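Local coordinates for ATP-dependent DNA helicase (Mycobacterium smegmatis, PDB 5V9X), which unwinds RNA:DNA hybrids as a 3'-to-5' helicase, probably driven by ATP hydrolysis while it tracks along single-stranded DNA, at residues L225-V229 / A407-Q411; S259-P265 / M655-A661; P457-D462 / E826-E830. All blocks are in the same frame, centred on the assembly; numbering follows the deposited sequence.

Contact 1: L225-V229 / A407-Q411; sequences LSATV and ASGLQ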
ATOM      1  N   LEU A 225       8.155 -12.714   5.947  1.00 48.23           N
ATOM      2  CA  LEU A 225       7.707 -13.474   4.790  1.00 43.98           C
ATOM      3  C   LEU A 225       7.163 -12.523   3.735  1.00 42.33           C
ATOM      4  O   LEU A 225       6.438 -11.581   4.060  1.00 43.47           O
ATOM      5  CB  LEU A 225       6.618 -14.483   5.177  1.00 45.64           C
ATOM      6  CG  LEU A 225       6.874 -15.327   6.425  1.00 43.18           C
ATOM      7  CD1 LEU A 225       5.625 -16.096   6.823  1.00 38.54           C
ATOM      8  CD2 LEU A 225       8.033 -16.271   6.183  1.00 44.44           C
ATOM      9  N   SER A 226       7.516 -12.775   2.476  1.00 40.87           N
ATOM     10  CA  SER A 226       6.971 -12.010   1.361  1.00 44.03           C
ATOM     11  C   SER A 226       7.442 -12.617   0.049  1.00 49.08           C
ATOM     12  O   SER A 226       8.589 -13.058  -0.061  1.00 57.33           O
ATOM     13  CB  SER A 226       7.384 -10.534   1.425  1.00 41.23           C
ATOM     14  OG  SER A 226       6.888  -9.824   0.301  1.00 39.38           O
ATOM     15  N   ALA A 227       6.549 -12.634  -0.935  1.00 48.47           N
ATOM     16  CA  ALA A 227       6.889 -13.036  -2.291  1.00 49.30           C
ATOM     17  C   ALA A 227       7.442 -11.890  -3.126  1.00 56.66           C
ATOM     18  O   ALA A 227       7.919 -12.129  -4.241  1.00 67.00           O
ATOM     19  CB  ALA A 227       5.659 -13.621  -2.988  1.00 49.32           C
ATOM     20  N   THR A 228       7.388 -10.657  -2.617  1.00 51.45           N
ATOM     21  CA  THR A 228       7.739  -9.455  -3.377  1.00 47.89           C
ATOM     22  C   THR A 228       8.654  -8.589  -2.512  1.00 46.31           C
ATOM     23  O   THR A 228       8.200  -7.655  -1.847  1.00 41.62           O
ATOM     24  CB  THR A 228       6.477  -8.706  -3.807  1.00 45.92           C
ATOM     25  OG1 THR A 228       5.648  -8.473  -2.661  1.00 39.83           O
ATOM     26  CG2 THR A 228       5.696  -9.522  -4.826  1.00 44.62           C
ATOM     27  N   VAL A 229       9.947  -8.899  -2.531  1.00 47.04           N
ATOM     28  CA  VAL A 229      10.939  -8.214  -1.709  1.00 48.45           C
ATOM     29  C   VAL A 229      11.980  -7.593  -2.627  1.00 51.62           C
ATOM     30  O   VAL A 229      12.662  -8.305  -3.374  1.00 57.53           O
ATOM     31  CB  VAL A 229      11.609  -9.163  -0.704  1.00 49.17           C
ATOM     32  CG1 VAL A 229      12.644  -8.410   0.118  1.00 45.80           C
ATOM     33  CG2 VAL A 229      10.572  -9.803   0.197  1.00 46.37           C
ATOM     34  N   ALA A 407       3.961  -5.223  -7.630  1.00 49.29           N
ATOM     35  CA  ALA A 407       3.999  -6.160  -6.513  1.00 45.18           C
ATOM     36  C   ALA A 407       2.597  -6.599  -6.111  1.00 48.26           C
ATOM     37  O   ALA A 407       2.357  -7.789  -5.870  1.00 52.43           O
ATOM     38  CB  ALA A 407       4.730  -5.533  -5.327  1.00 36.80           C
ATOM     39  N   SER A 408       1.654  -5.656  -6.042  1.00 48.45           N
ATOM     40  CA  SER A 408       0.293  -6.018  -5.658  1.00 51.58           C
ATOM     41  C   SER A 408      -0.347  -6.928  -6.699  1.00 55.79           C
ATOM     42  O   SER A 408      -1.033  -7.895  -6.346  1.00 65.04           O
ATOM     43  CB  SER A 408      -0.551  -4.761  -5.442  1.00 53.38           C
ATOM     44  OG  SER A 408      -0.884  -4.145  -6.672  1.00 59.96           O
ATOM     45  N   GLY A 409      -0.127  -6.643  -7.985  1.00 51.50           N
ATOM     46  CA  GLY A 409      -0.631  -7.527  -9.024  1.00 51.16           C
ATOM     47  C   GLY A 409      -0.116  -8.947  -8.882  1.00 53.47           C
ATOM     48  O   GLY A 409      -0.840  -9.910  -9.145  1.00 57.76           O
ATOM     49  N   LEU A 410       1.144  -9.096  -8.463  1.00 51.58           N
ATOM     50  CA  LEU A 410       1.688 -10.423  -8.194  1.00 42.25           C
ATOM     51  C   LEU A 410       1.078 -11.034  -6.941  1.00 38.30           C
ATOM     52  O   LEU A 410       0.914 -12.257  -6.865  1.00 33.59           O
ATOM     53  CB  LEU A 410       3.208 -10.349  -8.056  1.00 40.44           C
ATOM     54  CG  LEU A 410       4.014 -10.171  -9.343  1.00 44.99           C
ATOM     55  CD1 LEU A 410       5.459  -9.844  -9.021  1.00 33.95           C
ATOM     56  CD2 LEU A 410       3.926 -11.426 -10.194  1.00 47.12           C
ATOM     57  N   GLN A 411       0.750 -10.207  -5.948  1.00 39.23           N
ATOM     58  CA  GLN A 411       0.123 -10.723  -4.737  1.00 39.62           C
ATOM     59  C   GLN A 411      -1.342 -11.071  -4.972  1.00 45.60           C
ATOM     60  O   GLN A 411      -1.821 -12.108  -4.496  1.00 40.45           O
ATOM     61  CB  GLN A 411       0.262  -9.704  -3.605  1.00 31.59           C
ATOM     62  CG  GLN A 411       1.686  -9.536  -3.093  1.00 30.41           C
ATOM     63  CD  GLN A 411       2.158 -10.716  -2.259  1.00 36.82           C
ATOM     64  OE1 GLN A 411       1.434 -11.701  -2.080  1.00 40.09           O
ATOM     65  NE2 GLN A 411       3.378 -10.622  -1.741  1.00 36.88           N
TER
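Thr228 is pressed against one side of helix 406-413, where Ala407, Leu410 and Gln411 receive it. Its CB packs on the CB of Ala407 at 3.9 Å. From there the side chain forks. The methyl CG2 lies against the helix, 3.9 Å from the carbonyl O of Ala407 and 4.2 Å from CB of Leu410. The hydroxyl OG1, set between the backbone N and the carbonyl carbon (chi1 53°), is turned instead to Gln411, whose NE2 donates a fairly straight hydrogen bond to it, 3.3 Å long with 160° at the hydrogen. OG1 lies close to the plane of the Gln411 amide, and a bend at chi2 (-73°) helps bring that amide to the loop, where NE2 also comes within 4.0 Å of CB of Ala227. The loop is held in shape from within: Ser226 OG accepts a hydrogen bond from the backbone N of Thr228 at 3.1 Å, forming an ST turn. His194 packs on both Thr228 and Gln411, and the Ala227 side chain, touching Lys75, is about 4 Å from the bound AMP-PNP. Ser226, Ala227 and Thr228 form the SAT sequence of helicase motif III, and Gln411 opens the Gln-Arg-x-Gly-Arg sequence of motif VI; their meeting is characteristic of the cleft between the two RecA-like domains of superfamily 2 helicases, where AMP-PNP is bound.

Contact 2: S259-P265 / M655-A661; sequences SVQVPVP and MGFAGYA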
ATOM      1  N   SER A 259      -3.383 -12.317 -18.684  1.00 50.25           N
ATOM      2  CA  SER A 259      -4.196 -11.989 -19.844  1.00 47.49           C
ATOM      3  C   SER A 259      -4.788 -10.599 -19.666  1.00 50.37           C
ATOM      4  O   SER A 259      -5.198 -10.231 -18.561  1.00 48.96           O
ATOM      5  CB  SER A 259      -5.311 -13.024 -20.037  1.00 48.60           C
ATOM      6  OG  SER A 259      -6.265 -12.579 -20.981  1.00 56.93           O
ATOM      7  N   VAL A 260      -4.824  -9.833 -20.755  1.00 51.29           N
ATOM      8  CA  VAL A 260      -5.418  -8.500 -20.778  1.00 51.55           C
ATOM      9  C   VAL A 260      -6.551  -8.533 -21.792  1.00 53.75           C
ATOM     10  O   VAL A 260      -6.307  -8.569 -23.005  1.00 56.73           O
ATOM     11  CB  VAL A 260      -4.394  -7.412 -21.131  1.00 50.39           C
ATOM     12  CG1 VAL A 260      -5.075  -6.057 -21.230  1.00 46.99           C
ATOM     13  CG2 VAL A 260      -3.286  -7.370 -20.097  1.00 41.32           C
ATOM     14  N   GLN A 261      -7.787  -8.518 -21.303  1.00 52.55           N
ATOM     15  CA  GLN A 261      -8.969  -8.669 -22.139  1.00 55.45           C
ATOM     16  C   GLN A 261      -9.686  -7.332 -22.282  1.00 54.97           C
ATOM     17  O   GLN A 261      -9.942  -6.646 -21.286  1.00 51.10           O
ATOM     18  CB  GLN A 261      -9.912  -9.727 -21.557  1.00 62.10           C
ATOM     19  CG  GLN A 261      -9.277 -11.112 -21.455  1.00 74.54           C
ATOM     20  CD  GLN A 261     -10.230 -12.174 -20.930  1.00 77.81           C
ATOM     21  OE1 GLN A 261     -11.424 -11.927 -20.762  1.00 85.01           O
ATOM     22  NE2 GLN A 261      -9.701 -13.366 -20.669  1.00 67.80           N
ATOM     23  N   VAL A 262      -9.997  -6.967 -23.524  1.00 50.60           N
ATOM     24  CA  VAL A 262     -10.781  -5.776 -23.841  1.00 53.13           C
ATOM     25  C   VAL A 262     -12.014  -6.215 -24.624  1.00 62.50           C
ATOM     26  O   VAL A 262     -11.897  -6.621 -25.790  1.00 68.04           O
ATOM     27  CB  VAL A 262      -9.952  -4.749 -24.629  1.00 47.37           C
ATOM     28  CG1 VAL A 262     -10.848  -3.642 -25.161  1.00 48.30           C
ATOM     29  CG2 VAL A 262      -8.856  -4.171 -23.751  1.00 45.98           C
ATOM     30  N   PRO A 263     -13.210  -6.154 -24.032  1.00 63.89           N
ATOM     31  CA  PRO A 263     -14.385  -6.755 -24.686  1.00 65.72           C
ATOM     32  C   PRO A 263     -14.905  -5.979 -25.888  1.00 70.50           C
ATOM     33  O   PRO A 263     -15.654  -6.556 -26.686  1.00 69.74           O
ATOM     34  CB  PRO A 263     -15.434  -6.795 -23.562  1.00 61.35           C
ATOM     35  CG  PRO A 263     -14.664  -6.577 -22.285  1.00 61.47           C
ATOM     36  CD  PRO A 263     -13.508  -5.710 -22.661  1.00 62.70           C
ATOM     37  N   VAL A 264     -14.545  -4.709 -26.049  1.00 72.29           N
ATOM     38  CA  VAL A 264     -15.121  -3.884 -27.111  1.00 71.26           C
ATOM     39  C   VAL A 264     -14.117  -3.719 -28.249  1.00 72.32           C
ATOM     40  O   VAL A 264     -12.901  -3.743 -28.011  1.00 70.14           O
ATOM     41  CB  VAL A 264     -15.574  -2.518 -26.569  1.00 68.48           C
ATOM     42  CG1 VAL A 264     -16.648  -2.698 -25.511  1.00 65.25           C
ATOM     43  CG2 VAL A 264     -14.400  -1.757 -25.997  1.00 71.94           C
ATOM     44  N   PRO A 265     -14.577  -3.552 -29.498  1.00 78.65           N
ATOM     45  CA  PRO A 265     -13.639  -3.427 -30.623  1.00 82.40           C
ATOM     46  C   PRO A 265     -12.970  -2.065 -30.706  1.00 80.10           C
ATOM     47  O   PRO A 265     -11.862  -1.943 -31.239  1.00 80.49           O
ATOM     48  CB  PRO A 265     -14.529  -3.685 -31.846  1.00 81.24           C
ATOM     49  CG  PRO A 265     -15.883  -3.247 -31.410  1.00 80.19           C
ATOM     50  CD  PRO A 265     -15.979  -3.606 -29.952  1.00 78.69           C
ATOM     51  N   MET A 655       1.862 -11.259 -23.731  1.00 60.09           N
ATOM     52  CA  MET A 655       1.230 -10.647 -22.573  1.00 57.51           C
ATOM     53  C   MET A 655      -0.153 -11.209 -22.292  1.00 60.41           C
ATOM     54  O   MET A 655      -0.744 -10.868 -21.261  1.00 67.61           O
ATOM     55  CB  MET A 655       1.122  -9.131 -22.763  1.00 56.96           C
ATOM     56  CG  MET A 655       2.447  -8.416 -22.713  1.00 60.72           C
ATOM     57  SD  MET A 655       2.305  -6.674 -23.124  1.00 59.92           S
ATOM     58  CE  MET A 655       4.029  -6.209 -23.048  1.00 65.37           C
ATOM     59  N   GLY A 656      -0.681 -12.051 -23.176  1.00 57.84           N
ATOM     60  CA  GLY A 656      -2.011 -12.591 -22.994  1.00 51.30           C
ATOM     61  C   GLY A 656      -3.129 -11.707 -23.489  1.00 57.95           C
ATOM     62  O   GLY A 656      -4.270 -11.871 -23.046  1.00 61.66           O
ATOM     63  N   PHE A 657      -2.836 -10.765 -24.386  1.00 53.67           N
ATOM     64  CA  PHE A 657      -3.870  -9.916 -24.969  1.00 54.45           C
ATOM     65  C   PHE A 657      -4.976 -10.765 -25.579  1.00 58.62           C
ATOM     66  O   PHE A 657      -4.709 -11.729 -26.302  1.00 63.14           O
ATOM     67  CB  PHE A 657      -3.260  -9.003 -26.037  1.00 56.76           C
ATOM     68  CG  PHE A 657      -2.629  -7.749 -25.489  1.00 60.10           C
ATOM     69  CD1 PHE A 657      -1.895  -7.776 -24.313  1.00 59.75           C
ATOM     70  CD2 PHE A 657      -2.755  -6.546 -26.165  1.00 59.51           C
ATOM     71  CE1 PHE A 657      -1.315  -6.623 -23.817  1.00 57.09           C
ATOM     72  CE2 PHE A 657      -2.175  -5.393 -25.675  1.00 57.64           C
ATOM     73  CZ  PHE A 657      -1.455  -5.432 -24.499  1.00 56.60           C
ATOM     74  N   ALA A 658      -6.223 -10.407 -25.280  1.00 60.36           N
ATOM     75  CA  ALA A 658      -7.363 -11.179 -25.750  1.00 65.01           C
ATOM     76  C   ALA A 658      -8.538 -10.250 -26.015  1.00 58.89           C
ATOM     77  O   ALA A 658      -8.596  -9.127 -25.508  1.00 54.74           O
ATOM     78  CB  ALA A 658      -7.759 -12.269 -24.745  1.00 68.54           C
ATOM     79  N   GLY A 659      -9.481 -10.740 -26.815  1.00 58.77           N
ATOM     80  CA  GLY A 659     -10.639  -9.956 -27.195  1.00 59.45           C
ATOM     81  C   GLY A 659     -10.324  -8.995 -28.320  1.00 64.70           C
ATOM     82  O   GLY A 659     -10.239  -9.395 -29.484  1.00 68.82           O
ATOM     83  N   TYR A 660     -10.147  -7.717 -27.980  1.00 62.59           N
ATOM     84  CA  TYR A 660      -9.718  -6.704 -28.936  1.00 59.92           C
ATOM     85  C   TYR A 660      -8.604  -5.847 -28.351  1.00 59.78           C
ATOM     86  O   TYR A 660      -8.455  -4.677 -28.714  1.00 62.18           O
ATOM     87  CB  TYR A 660     -10.888  -5.826 -29.375  1.00 59.35           C
ATOM     88  CG  TYR A 660     -12.039  -6.582 -29.996  1.00 64.39           C
ATOM     89  CD1 TYR A 660     -11.919  -7.162 -31.253  1.00 71.65           C
ATOM     90  CD2 TYR A 660     -13.252  -6.702 -29.334  1.00 63.00           C
ATOM     91  CE1 TYR A 660     -12.974  -7.847 -31.828  1.00 74.84           C
ATOM     92  CE2 TYR A 660     -14.312  -7.381 -29.899  1.00 66.53           C
ATOM     93  CZ  TYR A 660     -14.169  -7.952 -31.145  1.00 71.37           C
ATOM     94  OH  TYR A 660     -15.224  -8.632 -31.708  1.00 68.78           O
ATOM     95  N   ALA A 661      -7.813  -6.416 -27.439  1.00 55.59           N
ATOM     96  CA  ALA A 661      -6.763  -5.642 -26.790  1.00 54.24           C
ATOM     97  C   ALA A 661      -5.668  -5.236 -27.770  1.00 58.01           C
ATOM     98  O   ALA A 661      -5.081  -4.157 -27.626  1.00 60.49           O
ATOM     99  CB  ALA A 661      -6.175  -6.435 -25.624  1.00 53.80           C
TER
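Gly656 O is gripped by two donors of the facing strand, Ser259 OG at 3.0 Å and Val260 N at 3.1 Å. The hydroxyl approaches in the carbonyl plane, whereas the amide comes from well above it. With this fork begins a parallel strand pairing that adds 657-659 to the edge of the second RecA-like sheet, beside strand 256-262. Gly656 itself ends the preceding helix in a Schellman motif, and its positive phi turns the chain into the new strand. Backbone bonds then alternate along the pair: Ala658 N donates to Val260 O (2.9 Å), Val262 N to Ala658 O, and Tyr660 N to Val262 O (3.0 Å), the last from the N-cap of helix 661-676. On one face of the sheet CG of Gln261 lies 3.8 Å from CB of Ala658; on the other, CB of Val260 meets CD1 of Phe657 at 4.1 Å, with Leu436 and Ala440 of helix 433-448 packed over this pair. Further on, Val262 CG2 rests against Ala661 CB. Asn664 ND2 ties the two segments once more by bonding both Tyr660 O and Val264 O. Past the strands, the Tyr660 ring lies beside Pro265 and takes its CA over one face in a CH-pi contact, 3.9 Å from CA to the ring centroid and 27° off the normal, while Pro263 O sits at the ring edge, 3.6 Å from CE2.

Contact 3: P457-D462 / E826-E830; sequences PANPLD and EAVRE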
ATOM      1  N   PRO A 457      10.992   4.963   5.287  1.00 52.05           N
ATOM      2  CA  PRO A 457      10.994   6.377   5.683  1.00 54.78           C
ATOM      3  C   PRO A 457      11.875   6.601   6.903  1.00 54.78           C
ATOM      4  O   PRO A 457      11.809   5.862   7.886  1.00 63.65           O
ATOM      5  CB  PRO A 457       9.519   6.658   5.987  1.00 60.05           C
ATOM      6  CG  PRO A 457       8.776   5.691   5.123  1.00 59.58           C
ATOM      7  CD  PRO A 457       9.628   4.446   5.079  1.00 53.63           C
ATOM      8  N   ALA A 458      12.717   7.626   6.828  1.00 55.64           N
ATOM      9  CA  ALA A 458      13.726   7.892   7.844  1.00 53.91           C
ATOM     10  C   ALA A 458      13.224   8.931   8.836  1.00 55.68           C
ATOM     11  O   ALA A 458      12.729   9.991   8.439  1.00 58.65           O
ATOM     12  CB  ALA A 458      15.029   8.366   7.198  1.00 49.33           C
ATOM     13  N   ASN A 459      13.357   8.618  10.123  1.00 55.70           N
ATOM     14  CA  ASN A 459      13.035   9.528  11.215  1.00 55.18           C
ATOM     15  C   ASN A 459      11.651  10.180  11.104  1.00 58.24           C
ATOM     16  O   ASN A 459      11.535  11.405  11.135  1.00 63.46           O
ATOM     17  CB  ASN A 459      14.110  10.602  11.329  1.00 49.62           C
ATOM     18  CG  ASN A 459      15.505  10.018  11.457  1.00 50.87           C
ATOM     19  OD1 ASN A 459      15.677   8.892  11.920  1.00 52.24           O
ATOM     20  ND2 ASN A 459      16.509  10.784  11.045  1.00 55.02           N
ATOM     21  N   PRO A 460      10.571   9.379  10.991  1.00 52.98           N
ATOM     22  CA  PRO A 460       9.229   9.981  10.974  1.00 47.95           C
ATOM     23  C   PRO A 460       8.788  10.407  12.366  1.00 47.46           C
ATOM     24  O   PRO A 460       8.289   9.590  13.148  1.00 47.99           O
ATOM     25  CB  PRO A 460       8.349   8.860  10.408  1.00 45.62           C
ATOM     26  CG  PRO A 460       9.042   7.610  10.799  1.00 41.16           C
ATOM     27  CD  PRO A 460      10.515   7.916  10.804  1.00 47.15           C
ATOM     28  N   LEU A 461       8.954  11.698  12.671  1.00 48.84           N
ATOM     29  CA  LEU A 461       8.826  12.171  14.048  1.00 48.87           C
ATOM     30  C   LEU A 461       7.416  12.007  14.600  1.00 51.84           C
ATOM     31  O   LEU A 461       7.250  11.825  15.813  1.00 54.03           O
ATOM     32  CB  LEU A 461       9.252  13.636  14.140  1.00 43.57           C
ATOM     33  CG  LEU A 461      10.710  13.942  13.805  1.00 45.48           C
ATOM     34  CD1 LEU A 461      11.008  15.411  14.057  1.00 42.98           C
ATOM     35  CD2 LEU A 461      11.647  13.051  14.608  1.00 50.47           C
ATOM     36  N   ASP A 462       6.390  12.079  13.747  1.00 47.47           N
ATOM     37  CA  ASP A 462       5.025  11.954  14.252  1.00 45.15           C
ATOM     38  C   ASP A 462       4.761  10.550  14.780  1.00 45.27           C
ATOM     39  O   ASP A 462       4.097  10.385  15.810  1.00 49.24           O
ATOM     40  CB  ASP A 462       4.016  12.333  13.166  1.00 49.21           C
ATOM     41  CG  ASP A 462       4.165  11.505  11.899  1.00 51.68           C
ATOM     42  OD1 ASP A 462       5.043  10.617  11.851  1.00 51.94           O
ATOM     43  OD2 ASP A 462       3.394  11.751  10.946  1.00 51.21           O
ATOM     44  N   GLU A 826       8.390  17.514   9.948  1.00 66.58           N
ATOM     45  CA  GLU A 826       7.999  16.184   9.493  1.00 59.69           C
ATOM     46  C   GLU A 826       7.075  16.257   8.284  1.00 55.58           C
ATOM     47  O   GLU A 826       7.176  15.428   7.372  1.00 55.96           O
ATOM     48  CB  GLU A 826       7.340  15.410  10.635  1.00 54.63           C
ATOM     49  CG  GLU A 826       6.792  14.049  10.234  1.00 54.00           C
ATOM     50  CD  GLU A 826       7.825  13.166   9.550  1.00 58.87           C
ATOM     51  OE1 GLU A 826       9.030  13.281   9.863  1.00 60.45           O
ATOM     52  OE2 GLU A 826       7.427  12.347   8.693  1.00 61.52           O
ATOM     53  N   ALA A 827       6.170  17.238   8.256  1.00 54.40           N
ATOM     54  CA  ALA A 827       5.319  17.422   7.086  1.00 51.83           C
ATOM     55  C   ALA A 827       6.156  17.690   5.840  1.00 55.38           C
ATOM     56  O   ALA A 827       5.909  17.110   4.777  1.00 55.99           O
ATOM     57  CB  ALA A 827       4.329  18.561   7.331  1.00 51.72           C
ATOM     58  N   VAL A 828       7.159  18.564   5.959  1.00 53.40           N
ATOM     59  CA  VAL A 828       8.068  18.806   4.842  1.00 47.69           C
ATOM     60  C   VAL A 828       8.875  17.550   4.534  1.00 47.44           C
ATOM     61  O   VAL A 828       9.159  17.247   3.368  1.00 50.99           O
ATOM     62  CB  VAL A 828       8.981  20.009   5.144  1.00 46.42           C
ATOM     63  CG1 VAL A 828       9.915  20.271   3.983  1.00 44.69           C
ATOM     64  CG2 VAL A 828       8.158  21.250   5.425  1.00 45.06           C
ATOM     65  N   ARG A 829       9.251  16.798   5.570  1.00 45.57           N
ATOM     66  CA  ARG A 829      10.010  15.569   5.363  1.00 46.42           C
ATOM     67  C   ARG A 829       9.201  14.549   4.569  1.00 54.84           C
ATOM     68  O   ARG A 829       9.728  13.907   3.653  1.00 60.78           O
ATOM     69  CB  ARG A 829      10.438  14.998   6.719  1.00 45.69           C
ATOM     70  CG  ARG A 829      11.675  14.111   6.703  1.00 46.36           C
ATOM     71  CD  ARG A 829      11.355  12.696   6.262  1.00 54.12           C
ATOM     72  NE  ARG A 829      10.166  12.160   6.917  1.00 56.91           N
ATOM     73  CZ  ARG A 829       9.503  11.091   6.487  1.00 61.02           C
ATOM     74  NH1 ARG A 829       9.915  10.449   5.403  1.00 54.56           N
ATOM     75  NH2 ARG A 829       8.426  10.667   7.137  1.00 69.38           N
ATOM     76  N   GLU A 830       7.915  14.390   4.896  1.00 58.52           N
ATOM     77  CA  GLU A 830       7.099  13.405   4.191  1.00 60.99           C
ATOM     78  C   GLU A 830       6.853  13.816   2.745  1.00 61.21           C
ATOM     79  O   GLU A 830       6.954  12.985   1.834  1.00 64.93           O
ATOM     80  CB  GLU A 830       5.768  13.195   4.914  1.00 62.13           C
ATOM     81  CG  GLU A 830       4.861  12.192   4.205  1.00 66.32           C
ATOM     82  CD  GLU A 830       3.543  11.955   4.917  1.00 63.05           C
ATOM     83  OE1 GLU A 830       3.261  12.653   5.913  1.00 62.14           O
ATOM     84  OE2 GLU A 830       2.786  11.064   4.475  1.00 62.98           O
TER
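The loop 457-460 runs past the flank of helix 822-835 and turns into helix 461-471 just where the CA atoms of Leu461 and Glu826 come within 6.1 Å. Pro460 occupies the N-cap position, and the first amide of the new helix, Leu461 N, gives a weak hydrogen bond to Glu826 OE1 at 3.2 Å. Glu826 reaches it with CG anti to the backbone N (chi1 175°) and a bend at chi2 that brings the carboxylate up to the proline, OE1 lying 3.5 Å from Pro460 CA. A carboxylate in this place probably gains from the positive end of the helix dipole. The carboxylate also meets Arg829, one turn further along the same helix, whose guanidinium joins it in a salt bridge, with the Glu826 CD at its edge and in its plane. Its orientation held by this pairing, the guanidinium lies along the loop. One face carries Ala458 O, 3.7 Å from NE, and the opposite face has Glu830 CB. NH2 is 3.7 Å from Pro460 CB and NH1 is 3.9 Å from Pro457 CB, while NH1 finds its own acid in Asp834. Asp462 crosses Glu826 at about a right angle, its CG 4.0 Å from Glu826 CG; the proximity of the two acids is probably offset by Arg829 and by Arg786 and Lys200, both salt-bridged to Asp462. The contact thus joins a loop and helix of the winged-helix family region to the DEAD/H-associated region, with helix 774-786 touching Asp462 and Glu830 through Cys783, and helix 200-213 of the first RecA-like domain meeting Pro460 through Ala203 and Arg829 through Lys200.

Contact 1 opens first along the chain and contact 2 opens inside it; contact 3 begins after contact 1 has closed and ends after contact 2. Contacts 1 and 2, with centres 25 Å apart, both involve the second RecA-like domain: helix 406-413 follows strand 394-400 of the sheet whose edge strand, 657-659, is supplied at contact 2. Contact 3 lies 26 Å from contact 1 and 43 Å from contact 2, centre to centre, on the opposite side of the chain's centre from contact 2. Together they probably help to join the nucleotide cleft, the second motor sheet and the C-terminal regions into one body beside the DNA, with nearest atoms about 8 to 9 Å from it.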